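Five-membered-cyclitol-phosphate synthase (Streptomyces citricolor, PDB 6K96) is an NAD-binding enzyme of the myo-inositol-1-phosphate synthase family, with a Rossmann-like parallel sheet and a second, mixed-sheet domain. Local coordinates at residues Ile304-Ala309 and Ser319-Lys324. Residues are numbered along the deposited sequence; the frame is centred on the assembly and turned at random.
Sequences IRIAAA and SAAAVK
Ile306 reaches from helix 292-313 to the 3-10 segment 320-322 and the serine just before it, meeting Ser319, Ala321 and Ala322 with its two branches. The helix packs beside the parallel sheet of the Rossmann-like domain, where Ala307 and Ala308 touch Val127 of strand 127-130, while Ile306 faces the returning loop. Its branched side chain suits this place because its two branches can spread over the loop, CG2 over Ser319, CD1 over Ala322, and both against Ala321. Ile306 CG2 stands anti to the backbone N and lies 3.7 Å from Ser319 CB. The other branch, with CG1 anti to the carbonyl carbon (chi1 -60°) and chi2 extended at 164°, carries Ile306 CD1 to the backbone of the turn, 3.5 Å from Ala321 O and 3.7 Å from Ala322 CA. Ala321 CB points at the isoleucine and sits 4.1 Å from both Ile306 CG2 and Ile306 CD1, bridging the two branches; Ala322 offers CB to CD1 alone. Because Ala321 and Ala322 carry only a methyl, the isoleucine can come close to the backbone of the turn. Tyr345 of helix 338-353 touches both Ile306 and Ala321, so this later helix joins the same apolar packing. Serine suits the head of the turn because its hydroxyl oxygen can accept a hydrogen bond from a backbone N-H while its CB packs on the isoleucine: in an ST turn, Ala321 N donates to Ser319 OG over 3.2 Å at 152°, and that same OG lies 3.6 Å from Ile306 CG2.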
ATOM      1  N   ILE B 304       3.460 -34.196  -9.869  1.00 37.91           N
ATOM      2  CA  ILE B 304       3.183 -35.606  -9.465  1.00 39.69           C
ATOM      3  C   ILE B 304       2.398 -36.298 -10.573  1.00 41.20           C
ATOM      4  O   ILE B 304       2.547 -37.519 -10.724  1.00 42.53           O
ATOM      5  CB  ILE B 304       2.465 -35.776  -8.122  1.00 39.35           C
ATOM      6  CG1 ILE B 304       1.144 -35.011  -8.091  1.00 40.16           C
ATOM      7  CG2 ILE B 304       3.393 -35.424  -6.976  1.00 38.48           C
ATOM      8  CD1 ILE B 304       0.471 -35.063  -6.753  1.00 40.83           C
ATOM      9  N   ARG B 305       1.566 -35.568 -11.308  1.00 42.69           N
ATOM     10  CA  ARG B 305       0.781 -36.192 -12.397  1.00 44.13           C
ATOM     11  C   ARG B 305       1.722 -36.350 -13.595  1.00 44.33           C
ATOM     12  O   ARG B 305       1.549 -37.352 -14.349  1.00 44.97           O
ATOM     13  CB  ARG B 305      -0.459 -35.387 -12.788  1.00 44.41           C
ATOM     14  CG  ARG B 305      -1.638 -35.464 -11.829  1.00 45.29           C
ATOM     15  CD  ARG B 305      -2.259 -34.092 -11.588  1.00 44.71           C
ATOM     16  NE  ARG B 305      -3.199 -33.564 -12.560  1.00 45.43           N
ATOM     17  CZ  ARG B 305      -3.414 -32.263 -12.816  1.00 44.84           C
ATOM     18  NH1 ARG B 305      -2.759 -31.297 -12.207  1.00 44.43           N
ATOM     19  NH2 ARG B 305      -4.313 -31.910 -13.695  1.00 45.56           N
ATOM     20  N   ILE B 306       2.665 -35.415 -13.790  1.00 42.57           N
ATOM     21  CA  ILE B 306       3.619 -35.542 -14.920  1.00 41.82           C
ATOM     22  C   ILE B 306       4.384 -36.833 -14.677  1.00 41.08           C
ATOM     23  O   ILE B 306       4.504 -37.638 -15.617  1.00 41.65           O
ATOM     24  CB  ILE B 306       4.532 -34.330 -15.096  1.00 41.66           C
ATOM     25  CG1 ILE B 306       3.772 -33.035 -15.353  1.00 42.57           C
ATOM     26  CG2 ILE B 306       5.486 -34.598 -16.244  1.00 43.39           C
ATOM     27  CD1 ILE B 306       4.633 -31.795 -15.142  1.00 42.88           C
ATOM     28  N   ALA B 307       4.774 -37.029 -13.420  1.00 40.79           N
ATOM     29  CA  ALA B 307       5.499 -38.201 -12.878  1.00 39.71           C
ATOM     30  C   ALA B 307       4.737 -39.487 -13.184  1.00 39.96           C
ATOM     31  O   ALA B 307       5.261 -40.316 -13.955  1.00 40.97           O
ATOM     32  CB  ALA B 307       5.685 -38.026 -11.389  1.00 39.63           C
ATOM     33  N   ALA B 308       3.564 -39.673 -12.570  1.00 39.83           N
ATOM     34  CA  ALA B 308       2.779 -40.932 -12.630  1.00 39.39           C
ATOM     35  C   ALA B 308       2.467 -41.288 -14.081  1.00 39.65           C
ATOM     36  O   ALA B 308       2.763 -42.436 -14.461  1.00 39.95           O
ATOM     37  CB  ALA B 308       1.549 -40.852 -11.771  1.00 38.82           C
ATOM     38  N   ALA B 309       1.950 -40.355 -14.881  1.00 40.35           N
ATOM     39  CA  ALA B 309       1.496 -40.650 -16.263  1.00 41.96           C
ATOM     40  C   ALA B 309       2.683 -41.135 -17.100  1.00 42.95           C
ATOM     41  O   ALA B 309       2.515 -42.053 -17.879  1.00 43.23           O
ATOM     42  CB  ALA B 309       0.842 -39.452 -16.891  1.00 42.10           C
ATOM     43  N   SER B 319      11.029 -35.120 -17.655  1.00 42.92           N
ATOM     44  CA  SER B 319       9.987 -34.693 -18.622  1.00 42.72           C
ATOM     45  C   SER B 319      10.112 -33.183 -18.820  1.00 41.56           C
ATOM     46  O   SER B 319      10.223 -32.440 -17.801  1.00 41.68           O
ATOM     47  CB  SER B 319       8.588 -35.070 -18.231  1.00 42.87           C
ATOM     48  OG  SER B 319       7.677 -34.490 -19.161  1.00 43.05           O
ATOM     49  N   ALA B 320      10.077 -32.748 -20.077  1.00 39.71           N
ATOM     50  CA  ALA B 320      10.118 -31.313 -20.404  1.00 38.82           C
ATOM     51  C   ALA B 320       8.797 -30.632 -19.964  1.00 38.17           C
ATOM     52  O   ALA B 320       8.804 -29.425 -19.745  1.00 38.33           O
ATOM     53  CB  ALA B 320      10.441 -31.164 -21.864  1.00 39.25           C
ATOM     54  N   ALA B 321       7.709 -31.370 -19.744  1.00 37.43           N
ATOM     55  CA  ALA B 321       6.437 -30.777 -19.279  1.00 37.15           C
ATOM     56  C   ALA B 321       6.634 -30.155 -17.902  1.00 36.24           C
ATOM     57  O   ALA B 321       5.753 -29.456 -17.448  1.00 35.19           O
ATOM     58  CB  ALA B 321       5.346 -31.818 -19.207  1.00 37.58           C
ATOM     59  N   ALA B 322       7.706 -30.493 -17.190  1.00 36.53           N
ATOM     60  CA  ALA B 322       7.894 -30.061 -15.784  1.00 35.45           C
ATOM     61  C   ALA B 322       8.589 -28.710 -15.748  1.00 34.90           C
ATOM     62  O   ALA B 322       8.713 -28.154 -14.649  1.00 34.49           O
ATOM     63  CB  ALA B 322       8.691 -31.079 -15.037  1.00 36.13           C
ATOM     64  N   VAL B 323       9.022 -28.188 -16.889  1.00 35.03           N
ATOM     65  CA  VAL B 323      10.051 -27.106 -16.898  1.00 35.54           C
ATOM     66  C   VAL B 323       9.456 -25.822 -16.302  1.00 36.86           C
ATOM     67  O   VAL B 323      10.099 -25.169 -15.437  1.00 37.94           O
ATOM     68  CB  VAL B 323      10.669 -26.948 -18.300  1.00 34.49           C
ATOM     69  CG1 VAL B 323      11.484 -25.682 -18.450  1.00 34.31           C
ATOM     70  CG2 VAL B 323      11.505 -28.150 -18.656  1.00 34.23           C
ATOM     71  N   LYS B 324       8.263 -25.429 -16.699  1.00 39.61           N
ATOM     72  CA  LYS B 324       7.765 -24.088 -16.300  1.00 41.46           C
ATOM     73  C   LYS B 324       7.533 -24.025 -14.786  1.00 41.20           C
ATOM     74  O   LYS B 324       7.495 -22.882 -14.275  1.00 40.22           O
ATOM     75  CB  LYS B 324       6.513 -23.705 -17.086  1.00 43.15           C
ATOM     76  CG  LYS B 324       6.809 -23.287 -18.516  1.00 46.15           C
ATOM     77  CD  LYS B 324       5.837 -22.269 -19.111  1.00 48.35           C
ATOM     78  CE  LYS B 324       6.433 -21.610 -20.350  1.00 50.44           C
ATOM     79  NZ  LYS B 324       5.414 -21.072 -21.289  1.00 49.69           N
TER